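Local coordinates for Non-structural protein 2 (Infectious bronchitis virus, PDB 7F52), which is a replicase-derived non-structural protein of a gammacoronavirus whose precise role is not firmly established, at residues Pro39-Asp44 against Cys220-Thr225. Residues are numbered along the deposited sequence; the frame is centred on the assembly and turned at random.
Sequences PKDYAD and CARSIT
The methyl group of Ala221 abuts the first turn of helix 42-57, where its CB meets Tyr42 CB and Ala43 CB, each at 3.9 Å. Asp41, the residue just before the helix, occupies the N-cap position and divides its carboxylate between two tasks. A chi1 of 61° folds the carboxylate back over the opening turn, where OD1 accepts a hydrogen bond from Asp44 N at 3.0 Å, on its syn side though tilted from the carboxylate plane, and a weak, bent one from Ala43 N. Together they help to fix the rotation of the carboxylate. The other oxygen, OD2, reaches across to Arg222 and lies over one face of the guanidinium, offset toward its rim, with Asp41 OD2 and Arg222 NE 3.8 Å apart. The two flat groups are inclined by 39° and the oxygen sits well off the guanidinium plane, so the long salt bridge is electrostatic and involves no hydrogen bond. A water joins the backbones, accepting from Tyr42 N at 2.8 Å and donating to Ala221 O at 3.2 Å; no direct hydrogen bond links the segments. Tyr42 touches Ala221 through CB alone; its chi1 of -167° swings the ring away from the loop, toward Leu144 and Leu162, and its hydroxyl is hydrogen-bonded to Gln147 O. At the surface of the protein, the contact thus sets the loop that leaves helix 206-219 and leads into strand 226-229 against a helix N-terminus closed by a classic Asp N-cap.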
ATOM      1  N   PRO A  39     -28.132 -18.552   1.779  1.00 73.34           N
ATOM      2  CA  PRO A  39     -27.353 -17.327   1.569  1.00 71.73           C
ATOM      3  C   PRO A  39     -26.497 -16.948   2.772  1.00 72.25           C
ATOM      4  O   PRO A  39     -26.947 -17.031   3.921  1.00 69.64           O
ATOM      5  CB  PRO A  39     -28.425 -16.259   1.315  1.00 68.62           C
ATOM      6  CG  PRO A  39     -29.757 -16.927   1.590  1.00 65.82           C
ATOM      7  CD  PRO A  39     -29.499 -18.250   2.216  1.00 66.45           C
ATOM      8  N   LYS A  40     -25.263 -16.544   2.478  1.00 75.85           N
ATOM      9  CA  LYS A  40     -24.293 -16.047   3.451  1.00 72.69           C
ATOM     10  C   LYS A  40     -24.569 -14.596   3.810  1.00 71.45           C
ATOM     11  O   LYS A  40     -24.258 -14.156   4.917  1.00 75.17           O
ATOM     12  CB  LYS A  40     -22.889 -16.166   2.863  1.00 81.06           C
ATOM     13  CG  LYS A  40     -21.718 -16.175   3.835  1.00 90.42           C
ATOM     14  CD  LYS A  40     -21.779 -17.318   4.841  1.00 92.35           C
ATOM     15  CE  LYS A  40     -20.415 -17.467   5.502  1.00 94.70           C
ATOM     16  NZ  LYS A  40     -19.583 -16.232   5.320  1.00 94.00           N
ATOM     17  N   ASP A  41     -25.131 -13.848   2.859  1.00 68.13           N
ATOM     18  CA  ASP A  41     -25.315 -12.401   3.021  1.00 67.40           C
ATOM     19  C   ASP A  41     -26.307 -11.842   1.999  1.00 62.87           C
ATOM     20  O   ASP A  41     -26.676 -12.540   1.050  1.00 65.01           O
ATOM     21  CB  ASP A  41     -23.966 -11.674   2.887  1.00 65.34           C
ATOM     22  CG  ASP A  41     -23.317 -11.886   1.523  1.00 68.21           C
ATOM     23  OD1 ASP A  41     -23.898 -11.454   0.495  1.00 65.16           O
ATOM     24  OD2 ASP A  41     -22.211 -12.471   1.480  1.00 75.26           O
ATOM     25  N   TYR A  42     -26.709 -10.583   2.168  1.00 54.84           N
ATOM     26  CA  TYR A  42     -27.664  -9.961   1.253  1.00 55.29           C
ATOM     27  C   TYR A  42     -27.290 -10.096  -0.216  1.00 58.53           C
ATOM     28  O   TYR A  42     -28.161 -10.313  -1.059  1.00 58.75           O
ATOM     29  CB  TYR A  42     -27.837  -8.471   1.559  1.00 54.74           C
ATOM     30  CG  TYR A  42     -29.039  -7.870   0.849  1.00 53.42           C
ATOM     31  CD1 TYR A  42     -28.942  -7.368  -0.440  1.00 53.57           C
ATOM     32  CD2 TYR A  42     -30.279  -7.831   1.465  1.00 55.63           C
ATOM     33  CE1 TYR A  42     -30.043  -6.835  -1.085  1.00 54.69           C
ATOM     34  CE2 TYR A  42     -31.383  -7.301   0.826  1.00 54.94           C
ATOM     35  CZ  TYR A  42     -31.258  -6.805  -0.444  1.00 55.54           C
ATOM     36  OH  TYR A  42     -32.360  -6.272  -1.070  1.00 58.32           O
ATOM     37  N   ALA A  43     -26.003  -9.951  -0.526  1.00 61.01           N
ATOM     38  CA  ALA A  43     -25.576  -9.835  -1.920  1.00 61.30           C
ATOM     39  C   ALA A  43     -25.738 -11.144  -2.679  1.00 62.28           C
ATOM     40  O   ALA A  43     -26.202 -11.161  -3.813  1.00 62.93           O
ATOM     41  CB  ALA A  43     -24.132  -9.351  -2.002  1.00 55.34           C
ATOM     42  N   ASP A  44     -25.346 -12.243  -2.059  1.00 60.63           N
ATOM     43  CA  ASP A  44     -25.512 -13.536  -2.691  1.00 61.74           C
ATOM     44  C   ASP A  44     -27.000 -13.925  -2.724  1.00 66.93           C
ATOM     45  O   ASP A  44     -27.468 -14.523  -3.705  1.00 66.50           O
ATOM     46  CB  ASP A  44     -24.662 -14.561  -1.954  1.00 65.68           C
ATOM     47  CG  ASP A  44     -24.920 -15.997  -2.388  1.00 72.82           C
ATOM     48  OD1 ASP A  44     -25.064 -16.256  -3.604  1.00 75.83           O
ATOM     49  OD2 ASP A  44     -24.950 -16.876  -1.494  1.00 72.84           O
ATOM     50  N   CYS A 220     -23.434  -2.967   0.106  1.00 53.36           N
ATOM     51  CA  CYS A 220     -23.106  -2.837   1.512  1.00 49.64           C
ATOM     52  C   CYS A 220     -23.316  -4.082   2.309  1.00 49.88           C
ATOM     53  O   CYS A 220     -23.418  -4.013   3.511  1.00 46.10           O
ATOM     54  CB  CYS A 220     -24.080  -1.911   2.186  1.00 52.35           C
ATOM     55  SG  CYS A 220     -24.168  -0.298   1.493  1.00 61.34           S
ATOM     56  N   ALA A 221     -23.419  -5.230   1.665  1.00 54.15           N
ATOM     57  CA  ALA A 221     -23.482  -6.478   2.397  1.00 59.21           C
ATOM     58  C   ALA A 221     -22.479  -7.267   3.179  1.00 61.44           C
ATOM     59  O   ALA A 221     -22.835  -8.322   3.690  1.00 59.92           O
ATOM     60  CB  ALA A 221     -24.007  -7.580   1.519  1.00 58.62           C
ATOM     61  N   ARG A 222     -21.245  -6.816   3.252  1.00 59.92           N
ATOM     62  CA  ARG A 222     -20.252  -7.605   3.946  1.00 61.57           C
ATOM     63  C   ARG A 222     -19.658  -6.221   4.006  1.00 60.95           C
ATOM     64  O   ARG A 222     -20.363  -5.265   3.811  1.00 58.40           O
ATOM     65  CB  ARG A 222     -19.484  -7.995   2.705  1.00 62.45           C
ATOM     66  CG  ARG A 222     -20.127  -9.125   1.954  1.00 69.49           C
ATOM     67  CD  ARG A 222     -19.093 -10.127   1.530  1.00 80.27           C
ATOM     68  NE  ARG A 222     -19.231 -10.477   0.130  1.00 91.85           N
ATOM     69  CZ  ARG A 222     -18.781 -11.611  -0.389  1.00 98.79           C
ATOM     70  NH1 ARG A 222     -18.169 -12.496   0.380  1.00 96.87           N
ATOM     71  NH2 ARG A 222     -18.939 -11.859  -1.674  1.00102.91           N
ATOM     72  N   SER A 223     -18.374  -6.098   4.308  1.00 61.62           N
ATOM     73  CA  SER A 223     -17.868  -4.789   4.736  1.00 58.02           C
ATOM     74  C   SER A 223     -17.953  -3.315   4.313  1.00 56.88           C
ATOM     75  O   SER A 223     -17.761  -2.965   3.145  1.00 56.80           O
ATOM     76  CB  SER A 223     -16.368  -4.982   4.530  1.00 58.87           C
ATOM     77  OG  SER A 223     -16.076  -6.359   4.374  1.00 70.17           O
ATOM     78  N   ILE A 224     -18.236  -2.456   5.287  1.00 52.85           N
ATOM     79  CA  ILE A 224     -18.182  -1.012   5.089  1.00 53.52           C
ATOM     80  C   ILE A 224     -16.800  -0.371   5.299  1.00 49.62           C
ATOM     81  O   ILE A 224     -16.111  -0.673   6.274  1.00 47.43           O
ATOM     82  CB  ILE A 224     -19.270  -0.375   5.993  1.00 48.36           C
ATOM     83  CG1 ILE A 224     -20.656  -0.909   5.636  1.00 47.66           C
ATOM     84  CG2 ILE A 224     -19.233   1.137   5.866  1.00 46.46           C
ATOM     85  CD1 ILE A 224     -21.226  -0.352   4.363  1.00 45.52           C
ATOM     86  N   THR A 225     -16.404   0.517   4.393  1.00 50.20           N
ATOM     87  CA  THR A 225     -15.110   1.199   4.486  1.00 49.56           C
ATOM     88  C   THR A 225     -15.301   2.704   4.351  1.00 48.47           C
ATOM     89  O   THR A 225     -15.925   3.181   3.402  1.00 46.77           O
ATOM     90  CB  THR A 225     -14.082   0.737   3.424  1.00 53.44           C
ATOM     91  OG1 THR A 225     -14.212  -0.674   3.215  1.00 60.42           O
ATOM     92  CG2 THR A 225     -12.654   1.056   3.864  1.00 52.38           C
TER
HETATM   93  O   HOH W   1     -25.903  -8.983   4.270  1.00 51.36           O